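Local structure of AlyGC (Glaciecola chathamensis, 5GKD) at residues V110-Q122 and T534-A546. The protein is a polysaccharide lyase of family 6 that cleaves alginate, probably by beta-elimination as in other lyases of this kind. Numbering follows the deposited sequence.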
loop_
_atom_site.group_PDB
_atom_site.type_symbol
_atom_site.label_atom_id
_atom_site.label_comp_id
_atom_site.label_asym_id
_atom_site.label_seq_id
_atom_site.Cartn_x
_atom_site.Cartn_y
_atom_site.Cartn_z
ATOM N N VAL A 110 20.581 -24.404 -8.014
ATOM C CA VAL A 110 19.193 -24.102 -8.301
ATOM C C VAL A 110 18.807 -22.864 -7.507
ATOM O O VAL A 110 19.115 -22.766 -6.314
ATOM C CB VAL A 110 18.282 -25.283 -7.919
ATOM C CG1 VAL A 110 16.830 -24.915 -8.097
ATOM C CG2 VAL A 110 18.640 -26.540 -8.699
ATOM N N ILE A 111 18.118 -21.932 -8.152
ATOM C CA ILE A 111 17.372 -20.898 -7.456
ATOM C C ILE A 111 15.926 -21.015 -7.904
ATOM O O ILE A 111 15.622 -20.826 -9.088
ATOM C CB ILE A 111 17.917 -19.492 -7.730
ATOM C CG1 ILE A 111 19.413 -19.425 -7.397
ATOM C CG2 ILE A 111 17.083 -18.474 -6.944
ATOM C CD1 ILE A 111 20.039 -18.049 -7.594
ATOM N N ASP A 112 15.036 -21.316 -6.962
ATOM C CA ASP A 112 13.656 -21.697 -7.259
ATOM C C ASP A 112 12.724 -20.795 -6.460
ATOM O O ASP A 112 12.548 -20.979 -5.248
ATOM C CB ASP A 112 13.430 -23.169 -6.920
ATOM C CG ASP A 112 12.047 -23.644 -7.269
ATOM O OD1 ASP A 112 11.205 -22.824 -7.661
ATOM O OD2 ASP A 112 11.790 -24.853 -7.139
ATOM N N ASN A 113 12.141 -19.815 -7.139
ATOM C CA ASN A 113 11.124 -18.956 -6.550
ATOM C C ASN A 113 11.603 -18.308 -5.253
ATOM O O ASN A 113 10.841 -18.142 -4.301
ATOM C CB ASN A 113 9.824 -19.735 -6.331
ATOM C CG ASN A 113 8.990 -19.784 -7.587
ATOM O OD1 ASN A 113 8.207 -18.877 -7.851
ATOM N ND2 ASN A 113 9.196 -20.816 -8.397
ATOM N N PHE A 114 12.871 -17.914 -5.239
ATOM C CA PHE A 114 13.539 -17.207 -4.141
ATOM C C PHE A 114 13.286 -15.701 -4.214
ATOM O O PHE A 114 14.219 -14.890 -4.190
ATOM C CB PHE A 114 15.032 -17.517 -4.219
ATOM C CG PHE A 114 15.763 -17.444 -2.920
ATOM C CD1 PHE A 114 15.543 -18.394 -1.935
ATOM C CD2 PHE A 114 16.735 -16.486 -2.718
ATOM C CE1 PHE A 114 16.257 -18.359 -0.751
ATOM C CE2 PHE A 114 17.466 -16.441 -1.537
ATOM C CZ PHE A 114 17.217 -17.375 -0.544
ATOM N N SER A 115 12.018 -15.309 -4.326
ATOM C CA SER A 115 11.666 -13.943 -4.687
ATOM C C SER A 115 11.402 -13.085 -3.465
ATOM O O SER A 115 10.803 -13.540 -2.489
ATOM C CB SER A 115 10.415 -13.905 -5.570
ATOM O OG SER A 115 10.654 -14.530 -6.791
ATOM N N ASN A 116 11.837 -11.840 -3.537
ATOM C CA ASN A 116 11.432 -10.848 -2.555
ATOM C C ASN A 116 9.911 -10.843 -2.396
ATOM O O ASN A 116 9.197 -11.018 -3.373
ATOM C CB ASN A 116 11.918 -9.467 -2.988
ATOM C CG ASN A 116 11.861 -8.469 -1.878
ATOM O OD1 ASN A 116 10.800 -7.911 -1.578
ATOM N ND2 ASN A 116 13.017 -8.234 -1.237
ATOM N N PRO A 117 9.391 -10.632 -1.186
ATOM C CA PRO A 117 7.927 -10.618 -1.018
ATOM C C PRO A 117 7.215 -9.503 -1.778
ATOM O O PRO A 117 6.028 -9.661 -2.080
ATOM C CB PRO A 117 7.732 -10.455 0.503
ATOM C CG PRO A 117 9.028 -10.683 1.120
ATOM C CD PRO A 117 10.113 -10.563 0.089
ATOM N N GLU A 118 7.868 -8.379 -2.072
ATOM C CA GLU A 118 7.248 -7.280 -2.815
ATOM C C GLU A 118 7.773 -7.256 -4.239
ATOM O O GLU A 118 8.988 -7.202 -4.442
ATOM C CB GLU A 118 7.522 -5.915 -2.169
ATOM C CG GLU A 118 6.911 -5.712 -0.812
ATOM C CD GLU A 118 7.112 -4.299 -0.287
ATOM O OE1 GLU A 118 6.695 -3.335 -0.965
ATOM O OE2 GLU A 118 7.715 -4.162 0.802
ATOM N N LYS A 119 6.862 -7.245 -5.220
ATOM C CA LYS A 119 7.280 -7.293 -6.621
ATOM C C LYS A 119 8.219 -6.153 -6.982
ATOM O O LYS A 119 9.126 -6.343 -7.794
ATOM C CB LYS A 119 6.066 -7.280 -7.562
ATOM C CG LYS A 119 5.311 -8.610 -7.655
ATOM C CD LYS A 119 4.198 -8.558 -8.712
ATOM C CE LYS A 119 4.788 -8.603 -10.098
ATOM N NZ LYS A 119 3.846 -8.139 -11.106
ATOM N N PHE A 120 8.036 -4.966 -6.404
ATOM C CA PHE A 120 8.837 -3.826 -6.830
ATOM C C PHE A 120 9.861 -3.411 -5.797
ATOM O O PHE A 120 10.346 -2.280 -5.815
ATOM C CB PHE A 120 7.915 -2.691 -7.268
ATOM C CG PHE A 120 7.217 -3.044 -8.533
ATOM C CD1 PHE A 120 6.053 -3.777 -8.503
ATOM C CD2 PHE A 120 7.835 -2.824 -9.747
ATOM C CE1 PHE A 120 5.450 -4.182 -9.671
ATOM C CE2 PHE A 120 7.243 -3.232 -10.913
ATOM C CZ PHE A 120 6.056 -3.914 -10.880
ATOM N N GLU A 121 10.218 -4.331 -4.918
ATOM C CA GLU A 121 11.465 -4.263 -4.177
ATOM C C GLU A 121 12.475 -5.056 -4.999
ATOM O O GLU A 121 12.413 -6.288 -5.049
ATOM C CB GLU A 121 11.287 -4.813 -2.770
ATOM C CG GLU A 121 12.345 -4.386 -1.782
ATOM C CD GLU A 121 12.379 -2.883 -1.534
ATOM O OE1 GLU A 121 13.488 -2.339 -1.391
ATOM O OE2 GLU A 121 11.314 -2.242 -1.503
ATOM N N GLN A 122 13.375 -4.337 -5.668
ATOM C CA GLN A 122 14.245 -4.877 -6.706
ATOM C C GLN A 122 15.456 -5.623 -6.151
ATOM O O GLN A 122 16.103 -5.173 -5.206
ATOM C CB GLN A 122 14.734 -3.734 -7.599
ATOM C CG GLN A 122 15.840 -4.134 -8.549
ATOM C CD GLN A 122 16.226 -3.022 -9.483
ATOM O OE1 GLN A 122 16.891 -3.250 -10.489
ATOM N NE2 GLN A 122 15.803 -1.809 -9.168
ATOM N N THR A 534 -7.807 -7.703 -4.300
ATOM C CA THR A 534 -6.603 -8.352 -3.824
ATOM C C THR A 534 -6.397 -8.014 -2.355
ATOM O O THR A 534 -7.002 -7.089 -1.816
ATOM C CB THR A 534 -5.365 -7.918 -4.624
ATOM O OG1 THR A 534 -5.069 -6.544 -4.360
ATOM C CG2 THR A 534 -5.577 -8.116 -6.111
ATOM N N THR A 535 -5.499 -8.756 -1.711
ATOM C CA THR A 535 -4.939 -8.286 -0.452
ATOM C C THR A 535 -4.394 -6.872 -0.615
ATOM O O THR A 535 -4.004 -6.454 -1.709
ATOM C CB THR A 535 -3.823 -9.214 0.039
ATOM O OG1 THR A 535 -3.257 -8.704 1.250
ATOM C CG2 THR A 535 -2.725 -9.339 -0.996
ATOM N N ARG A 536 -4.373 -6.129 0.483
ATOM C CA ARG A 536 -3.761 -4.816 0.480
ATOM C C ARG A 536 -2.296 -4.859 0.899
ATOM O O ARG A 536 -1.608 -3.833 0.837
ATOM C CB ARG A 536 -4.563 -3.871 1.369
ATOM C CG ARG A 536 -6.026 -3.742 0.920
ATOM C CD ARG A 536 -6.732 -2.689 1.720
ATOM N NE ARG A 536 -8.117 -2.477 1.326
ATOM C CZ ARG A 536 -9.158 -2.932 2.014
ATOM N NH1 ARG A 536 -8.967 -3.651 3.103
ATOM N NH2 ARG A 536 -10.390 -2.675 1.605
ATOM N N LEU A 537 -1.815 -6.008 1.314
ATOM C CA LEU A 537 -0.384 -6.193 1.448
ATOM C C LEU A 537 0.208 -6.297 0.050
ATOM O O LEU A 537 -0.371 -6.985 -0.799
ATOM C CB LEU A 537 -0.077 -7.437 2.269
ATOM C CG LEU A 537 -0.236 -7.292 3.788
ATOM C CD1 LEU A 537 -1.687 -7.099 4.219
ATOM C CD2 LEU A 537 0.361 -8.502 4.507
ATOM N N PRO A 538 1.295 -5.582 -0.257
ATOM C CA PRO A 538 1.912 -5.707 -1.583
ATOM C C PRO A 538 2.175 -7.171 -1.879
ATOM O O PRO A 538 2.716 -7.904 -1.046
ATOM C CB PRO A 538 3.218 -4.910 -1.457
ATOM C CG PRO A 538 3.048 -4.036 -0.284
ATOM C CD PRO A 538 2.111 -4.767 0.654
ATOM N N MET A 539 1.738 -7.610 -3.048
ATOM C CA MET A 539 1.801 -9.023 -3.385
ATOM C C MET A 539 3.149 -9.393 -3.985
ATOM O O MET A 539 3.876 -8.556 -4.517
ATOM C CB MET A 539 0.684 -9.401 -4.355
ATOM C CG MET A 539 -0.706 -9.129 -3.822
ATOM S SD MET A 539 -2.010 -9.570 -4.979
ATOM C CE MET A 539 -1.846 -11.340 -5.036
ATOM N N GLN A 540 3.463 -10.681 -3.901
ATOM C CA GLN A 540 4.694 -11.255 -4.424
ATOM C C GLN A 540 4.529 -11.813 -5.823
ATOM O O GLN A 540 5.524 -12.048 -6.506
ATOM C CB GLN A 540 5.166 -12.377 -3.486
ATOM C CG GLN A 540 6.537 -12.936 -3.801
ATOM C CD GLN A 540 6.796 -14.268 -3.133
ATOM O OE1 GLN A 540 6.036 -15.218 -3.318
ATOM N NE2 GLN A 540 7.880 -14.353 -2.360
ATOM N N ARG A 541 3.296 -11.974 -6.275
ATOM C CA ARG A 541 2.943 -12.896 -7.338
ATOM C C ARG A 541 1.783 -12.285 -8.113
ATOM O O ARG A 541 0.996 -11.521 -7.550
ATOM C CB ARG A 541 2.556 -14.223 -6.678
ATOM C CG ARG A 541 2.477 -15.433 -7.498
ATOM C CD ARG A 541 2.317 -16.584 -6.556
ATOM N NE ARG A 541 3.574 -16.864 -5.873
ATOM C CZ ARG A 541 4.285 -17.970 -6.061
ATOM N NH1 ARG A 541 3.849 -18.903 -6.894
ATOM N NH2 ARG A 541 5.423 -18.154 -5.409
ATOM N N ASN A 542 1.675 -12.616 -9.396
ATOM C CA ASN A 542 0.510 -12.192 -10.174
ATOM C C ASN A 542 -0.713 -13.053 -9.813
ATOM O O ASN A 542 -0.612 -14.046 -9.097
ATOM C CB ASN A 542 0.789 -12.288 -11.680
ATOM C CG ASN A 542 2.002 -11.469 -12.115
ATOM O OD1 ASN A 542 2.403 -10.524 -11.443
ATOM N ND2 ASN A 542 2.577 -11.826 -13.252
ATOM N N TYR A 543 -1.881 -12.681 -10.335
ATOM C CA TYR A 543 -3.092 -13.461 -10.093
ATOM C C TYR A 543 -3.952 -13.472 -11.350
ATOM O O TYR A 543 -3.776 -12.657 -12.252
ATOM C CB TYR A 543 -3.902 -12.922 -8.886
ATOM C CG TYR A 543 -4.496 -11.565 -9.136
ATOM C CD1 TYR A 543 -3.733 -10.411 -8.992
ATOM C CD2 TYR A 543 -5.802 -11.435 -9.554
ATOM C CE1 TYR A 543 -4.268 -9.172 -9.245
ATOM C CE2 TYR A 543 -6.351 -10.190 -9.796
ATOM C CZ TYR A 543 -5.580 -9.065 -9.649
ATOM O OH TYR A 543 -6.132 -7.840 -9.916
ATOM N N ARG A 544 -4.902 -14.407 -11.385
ATOM C CA ARG A 544 -5.878 -14.552 -12.454
ATOM C C ARG A 544 -7.289 -14.459 -11.878
ATOM O O ARG A 544 -7.573 -15.017 -10.815
ATOM C CB ARG A 544 -5.704 -15.900 -13.182
ATOM C CG ARG A 544 -4.411 -16.048 -13.959
ATOM C CD ARG A 544 -4.112 -17.493 -14.316
ATOM N NE ARG A 544 -3.554 -18.234 -13.188
ATOM C CZ ARG A 544 -3.732 -19.537 -12.994
ATOM N NH1 ARG A 544 -4.459 -20.240 -13.853
ATOM N NH2 ARG A 544 -3.205 -20.130 -11.938
ATOM N N LEU A 545 -8.181 -13.774 -12.592
ATOM C CA LEU A 545 -9.575 -13.642 -12.182
ATOM C C LEU A 545 -10.474 -13.860 -13.395
ATOM O O LEU A 545 -10.363 -13.132 -14.385
ATOM C CB LEU A 545 -9.825 -12.264 -11.547
ATOM C CG LEU A 545 -11.271 -11.891 -11.204
ATOM C CD1 LEU A 545 -11.877 -12.901 -10.259
ATOM C CD2 LEU A 545 -11.342 -10.491 -10.620
ATOM N N ALA A 546 -11.352 -14.862 -13.320
ATOM C CA ALA A 546 -12.328 -15.173 -14.365
ATOM C C ALA A 546 -13.727 -15.144 -13.769
ATOM O O ALA A 546 -13.959 -15.702 -12.693
ATOM C CB ALA A 546 -12.062 -16.545 -14.997
HETATM O O HOH W 1 7.794 -17.593 -3.742
HETATM O O HOH W 2 7.960 -10.475 -6.103
HETATM O O HOH W 3 3.860 -10.775 -0.678
#
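Gln540 reaches Ser115 because its CG stands anti to the backbone N (chi1 -172°) and the chain runs on extended, which lays it along the backbone of 115-117; Lys119 bends at its third torsion (chi3 74°), turning NZ toward Asn542. Residues 113-122, which follow strand 105-112, and the loop before strand 543-548 belong to two different right-handed parallel beta-helices, and they meet where the beta-helices face each other. Gln540 NE2 gives a weak, bent hydrogen bond to Ser115 O (3.0 Å), while Gln540 CG rests on Asn116 O at 3.3 Å. Water 1 lies within hydrogen-bonding distance of Gln540 OE1 and Asn113 O and accepts weakly from Arg541 NH2; both Gln540 OE1 and this water lie at the edge of the guanidinium, in its plane. Water 2 donates to Asn116 O and Gln540 O, bridging two carbonyls that cannot bond directly, and water 3 sits between Pro117 O and Pro538 O. A weak backbone bond, Lys119 N to Met539 O (3.3 Å), ties in the type I turn of 118-121. Beside it, Glu118 CG lies 3.8 Å from Pro538 CB, the two side chains aligned side by side. Lys119 CG passes 3.6 Å from Gln540 O before the amine reaches Asn542 OD1 and, beyond the segments, Leu177 O. Replacing Lys119 with an alanine would probably leave both Asn542 OD1 and Leu177 O without their ammonium donor, weakening the link between the beta-helices. Bonded to Ile176 O at ND2 and to Lys119 at OD1, the Asn542 amide is probably fixed in its orientation; Lys119 NZ meets Asn542 OD1 at 2.8 Å, in the carbonyl plane, with a C=O...N angle of 153°.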